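Local coordinates for protein probable enoyl-CoA hydratase/isomerase (Pseudomonas aeruginosa, PDB 7BOR) that binds coenzyme A and, as a member of the enoyl-CoA hydratase/isomerase (crotonase) family, probably isomerises the double bond of enoyl-CoA substrates, at residues I5-L16 / M31-L39. Numbering follows the deposited sequence.
Sequences IRVERETGLLTL and MYSRMAEAL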
loop_
_atom_site.group_PDB
_atom_site.type_symbol
_atom_site.label_atom_id
_atom_site.label_comp_id
_atom_site.label_asym_id
_atom_site.label_seq_id
_atom_site.Cartn_x
_atom_site.Cartn_y
_atom_site.Cartn_z
ATOM N N ILE A 5 -14.880 -2.841 1.997
ATOM C CA ILE A 5 -13.813 -3.820 1.769
ATOM C C ILE A 5 -14.455 -5.206 1.600
ATOM O O ILE A 5 -14.987 -5.776 2.566
ATOM C CB ILE A 5 -12.792 -3.852 2.920
ATOM C CG1 ILE A 5 -12.036 -2.517 3.107
ATOM C CG2 ILE A 5 -11.821 -5.026 2.734
ATOM C CD1 ILE A 5 -11.395 -1.934 1.880
ATOM N N ARG A 6 -14.388 -5.763 0.390
ATOM C CA ARG A 6 -14.851 -7.132 0.145
ATOM C C ARG A 6 -13.748 -8.143 0.438
ATOM O O ARG A 6 -12.582 -7.916 0.106
ATOM C CB ARG A 6 -15.321 -7.291 -1.296
ATOM C CG ARG A 6 -16.684 -6.707 -1.554
ATOM C CD ARG A 6 -16.834 -6.174 -2.989
ATOM N NE ARG A 6 -16.471 -7.152 -4.017
ATOM C CZ ARG A 6 -16.630 -6.960 -5.325
ATOM N NH1 ARG A 6 -17.144 -5.822 -5.780
ATOM N NH2 ARG A 6 -16.272 -7.914 -6.179
ATOM N N VAL A 7 -14.124 -9.270 1.049
ATOM C CA VAL A 7 -13.166 -10.300 1.453
ATOM C C VAL A 7 -13.483 -11.669 0.848
ATOM O O VAL A 7 -14.042 -12.542 1.518
ATOM C CB VAL A 7 -13.113 -10.410 2.983
ATOM C CG1 VAL A 7 -12.294 -9.310 3.580
ATOM C CG2 VAL A 7 -14.538 -10.351 3.564
ATOM N N GLU A 8 -13.091 -11.890 -0.406
ATOM C CA GLU A 8 -13.345 -13.163 -1.084
ATOM C C GLU A 8 -12.302 -14.206 -0.679
ATOM O O GLU A 8 -11.147 -14.135 -1.120
ATOM C CB GLU A 8 -13.330 -12.958 -2.597
ATOM C CG GLU A 8 -14.411 -12.018 -3.125
ATOM C CD GLU A 8 -15.829 -12.554 -2.907
ATOM O OE1 GLU A 8 -16.087 -13.741 -3.230
ATOM O OE2 GLU A 8 -16.682 -11.784 -2.401
ATOM N N ARG A 9 -12.716 -15.190 0.132
ATOM C CA ARG A 9 -11.882 -16.319 0.538
ATOM C C ARG A 9 -12.056 -17.451 -0.485
ATOM O O ARG A 9 -13.036 -18.225 -0.430
ATOM C CB ARG A 9 -12.278 -16.775 1.934
ATOM C CG ARG A 9 -11.342 -16.462 3.082
ATOM C CD ARG A 9 -11.737 -17.266 4.340
ATOM N NE ARG A 9 -10.758 -17.053 5.418
ATOM C CZ ARG A 9 -10.860 -16.081 6.338
ATOM N NH1 ARG A 9 -9.913 -15.944 7.275
ATOM N NH2 ARG A 9 -11.912 -15.235 6.321
ATOM N N GLU A 10 -11.091 -17.553 -1.441
ATOM C CA GLU A 10 -11.062 -18.703 -2.336
ATOM C C GLU A 10 -10.184 -19.831 -1.760
ATOM O O GLU A 10 -9.848 -19.840 -0.570
ATOM C CB GLU A 10 -10.509 -18.312 -3.704
ATOM C CG GLU A 10 -11.391 -17.678 -4.685
ATOM C CD GLU A 10 -10.611 -17.248 -5.936
ATOM O OE1 GLU A 10 -10.583 -16.021 -6.246
ATOM O OE2 GLU A 10 -9.999 -18.126 -6.616
ATOM N N THR A 11 -9.659 -20.709 -2.638
ATOM C CA THR A 11 -8.867 -21.876 -2.234
ATOM C C THR A 11 -7.448 -21.428 -1.896
ATOM O O THR A 11 -6.647 -21.159 -2.802
ATOM C CB THR A 11 -8.837 -22.931 -3.344
ATOM O OG1 THR A 11 -8.382 -22.341 -4.571
ATOM C CG2 THR A 11 -10.207 -23.571 -3.568
ATOM N N GLY A 12 -7.121 -21.391 -0.598
ATOM C CA GLY A 12 -5.822 -20.931 -0.122
ATOM C C GLY A 12 -5.541 -19.442 -0.287
ATOM O O GLY A 12 -4.521 -18.957 0.229
ATOM N N LEU A 13 -6.428 -18.699 -0.948
ATOM C CA LEU A 13 -6.181 -17.331 -1.366
ATOM C C LEU A 13 -7.236 -16.404 -0.776
ATOM O O LEU A 13 -8.428 -16.537 -1.075
ATOM C CB LEU A 13 -6.195 -17.248 -2.895
ATOM C CG LEU A 13 -6.267 -15.851 -3.467
ATOM C CD1 LEU A 13 -4.965 -15.108 -3.166
ATOM C CD2 LEU A 13 -6.545 -15.947 -4.958
ATOM N N LEU A 14 -6.795 -15.441 0.026
ATOM C CA LEU A 14 -7.680 -14.407 0.551
ATOM C C LEU A 14 -7.509 -13.139 -0.274
ATOM O O LEU A 14 -6.391 -12.663 -0.449
ATOM C CB LEU A 14 -7.379 -14.127 2.028
ATOM C CG LEU A 14 -8.258 -13.016 2.608
ATOM C CD1 LEU A 14 -9.754 -13.362 2.535
ATOM C CD2 LEU A 14 -7.832 -12.745 4.023
ATOM N N THR A 15 -8.613 -12.596 -0.772
ATOM C CA THR A 15 -8.608 -11.404 -1.602
ATOM C C THR A 15 -9.291 -10.242 -0.887
ATOM O O THR A 15 -10.494 -10.312 -0.599
ATOM C CB THR A 15 -9.311 -11.684 -2.928
ATOM O OG1 THR A 15 -8.579 -12.677 -3.649
ATOM C CG2 THR A 15 -9.400 -10.412 -3.758
ATOM N N LEU A 16 -8.526 -9.164 -0.633
ATOM C CA LEU A 16 -9.060 -7.902 -0.109
ATOM C C LEU A 16 -9.308 -6.952 -1.282
ATOM O O LEU A 16 -8.366 -6.519 -1.955
ATOM C CB LEU A 16 -8.110 -7.291 0.903
ATOM C CG LEU A 16 -7.652 -8.223 2.021
ATOM C CD1 LEU A 16 -6.665 -7.525 2.955
ATOM C CD2 LEU A 16 -8.846 -8.782 2.791
ATOM N N MET A 31 -12.239 1.225 6.562
ATOM C CA MET A 31 -11.570 0.361 5.594
ATOM C C MET A 31 -10.241 -0.108 6.130
ATOM O O MET A 31 -9.927 -1.304 6.064
ATOM C CB MET A 31 -11.410 1.105 4.282
ATOM C CG MET A 31 -12.745 1.271 3.562
ATOM S SD MET A 31 -12.684 2.603 2.393
ATOM C CE MET A 31 -11.828 1.765 1.032
ATOM N N TYR A 32 -9.474 0.803 6.734
ATOM C CA TYR A 32 -8.216 0.402 7.331
ATOM C C TYR A 32 -8.434 -0.658 8.397
ATOM O O TYR A 32 -7.613 -1.575 8.568
ATOM C CB TYR A 32 -7.535 1.610 7.956
ATOM C CG TYR A 32 -6.911 2.583 7.014
ATOM C CD1 TYR A 32 -5.905 2.175 6.165
ATOM C CD2 TYR A 32 -7.252 3.924 7.031
ATOM C CE1 TYR A 32 -5.266 3.071 5.317
ATOM C CE2 TYR A 32 -6.621 4.825 6.183
ATOM C CZ TYR A 32 -5.620 4.371 5.322
ATOM O OH TYR A 32 -4.951 5.212 4.487
ATOM N N SER A 33 -9.493 -0.481 9.202
ATOM C CA SER A 33 -9.767 -1.412 10.290
ATOM C C SER A 33 -10.143 -2.785 9.746
ATOM O O SER A 33 -9.634 -3.799 10.236
ATOM C CB SER A 33 -10.862 -0.829 11.199
ATOM O OG SER A 33 -10.330 0.239 11.985
ATOM N N ARG A 34 -10.987 -2.831 8.706
ATOM C CA ARG A 34 -11.366 -4.113 8.116
ATOM C C ARG A 34 -10.142 -4.816 7.542
ATOM O O ARG A 34 -9.956 -6.022 7.749
ATOM C CB ARG A 34 -12.456 -3.914 7.054
ATOM C CG ARG A 34 -12.905 -5.210 6.325
ATOM C CD ARG A 34 -14.226 -5.748 6.815
ATOM N NE ARG A 34 -14.322 -7.206 6.701
ATOM C CZ ARG A 34 -13.563 -8.061 7.392
ATOM N NH1 ARG A 34 -13.700 -9.383 7.260
ATOM N NH2 ARG A 34 -12.628 -7.592 8.197
ATOM N N MET A 35 -9.257 -4.069 6.871
ATOM C CA MET A 35 -8.077 -4.703 6.283
ATOM C C MET A 35 -7.114 -5.163 7.360
ATOM O O MET A 35 -6.544 -6.260 7.268
ATOM C CB MET A 35 -7.402 -3.748 5.298
ATOM C CG MET A 35 -8.095 -3.748 3.942
ATOM S SD MET A 35 -7.116 -2.869 2.714
ATOM C CE MET A 35 -7.621 -1.172 3.086
ATOM N N ALA A 36 -6.943 -4.373 8.414
ATOM C CA ALA A 36 -6.029 -4.794 9.463
ATOM C C ALA A 36 -6.490 -6.096 10.117
ATOM O O ALA A 36 -5.673 -6.979 10.406
ATOM C CB ALA A 36 -5.870 -3.696 10.511
ATOM N N GLU A 37 -7.789 -6.236 10.378
ATOM C CA GLU A 37 -8.240 -7.461 11.030
ATOM C C GLU A 37 -8.275 -8.625 10.042
ATOM O O GLU A 37 -7.948 -9.759 10.415
ATOM C CB GLU A 37 -9.607 -7.241 11.705
ATOM C CG GLU A 37 -10.730 -6.731 10.814
ATOM C CD GLU A 37 -12.116 -6.837 11.457
ATOM O OE1 GLU A 37 -12.559 -7.973 11.766
ATOM O OE2 GLU A 37 -12.765 -5.783 11.652
ATOM N N ALA A 38 -8.618 -8.352 8.779
ATOM C CA ALA A 38 -8.590 -9.401 7.762
ATOM C C ALA A 38 -7.185 -9.986 7.613
ATOM O O ALA A 38 -7.014 -11.217 7.526
ATOM C CB ALA A 38 -9.089 -8.863 6.425
ATOM N N LEU A 39 -6.167 -9.117 7.586
ATOM C CA LEU A 39 -4.786 -9.596 7.606
ATOM C C LEU A 39 -4.487 -10.403 8.876
ATOM O O LEU A 39 -3.885 -11.480 8.816
ATOM C CB LEU A 39 -3.817 -8.404 7.479
ATOM C CG LEU A 39 -3.775 -7.641 6.144
ATOM C CD1 LEU A 39 -2.809 -6.457 6.218
ATOM C CD2 LEU A 39 -3.395 -8.565 4.958
#
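Ile5 fills the angle between Met31, Arg34 and Met35, one turn of the helix. Its CD1 meets the methyl CE of Met31 at 3.8 Å, while its CB lies 3.7 Å from CG of Arg34. With CG1 beside the backbone N (chi1 -63°), the longer branch passes over CA and O of Met31 to end on its CG and CE, and CG2 rests against CG of both Arg34 and Met35. Val7 comes next: CG1 lies over one face of the Arg34 guanidinium, and CG2 also touches NH1 (3.9 Å). The bend at chi2 (103°) turns the Arg34 chain along strand 5-9, and Glu37 offers its NH2 a charge contact, OE1 lying 3.6 Å away and well out of the guanidinium plane. Past the turn, Leu14 sends CD2 to the carbonyl O of Ala38. Leu16 forks over the helix, CD2 pressing on CB of Ala38 at 3.6 Å and CD1 reaching between CG of Met35 and CD2 of Leu39. No hydrogen bond crosses this largely buried, mostly apolar interface. Segment 31-39 runs nearly antiparallel to strand 13-16 (171°); helix 29-44 makes the beta-alpha-beta crossover from strand 13-18 to 50-54. Met35 also touches Phe84 of helix 80-90, and strand 5-9, outermost in the chain's six-stranded sheet, pairs antiparallel with 13-18.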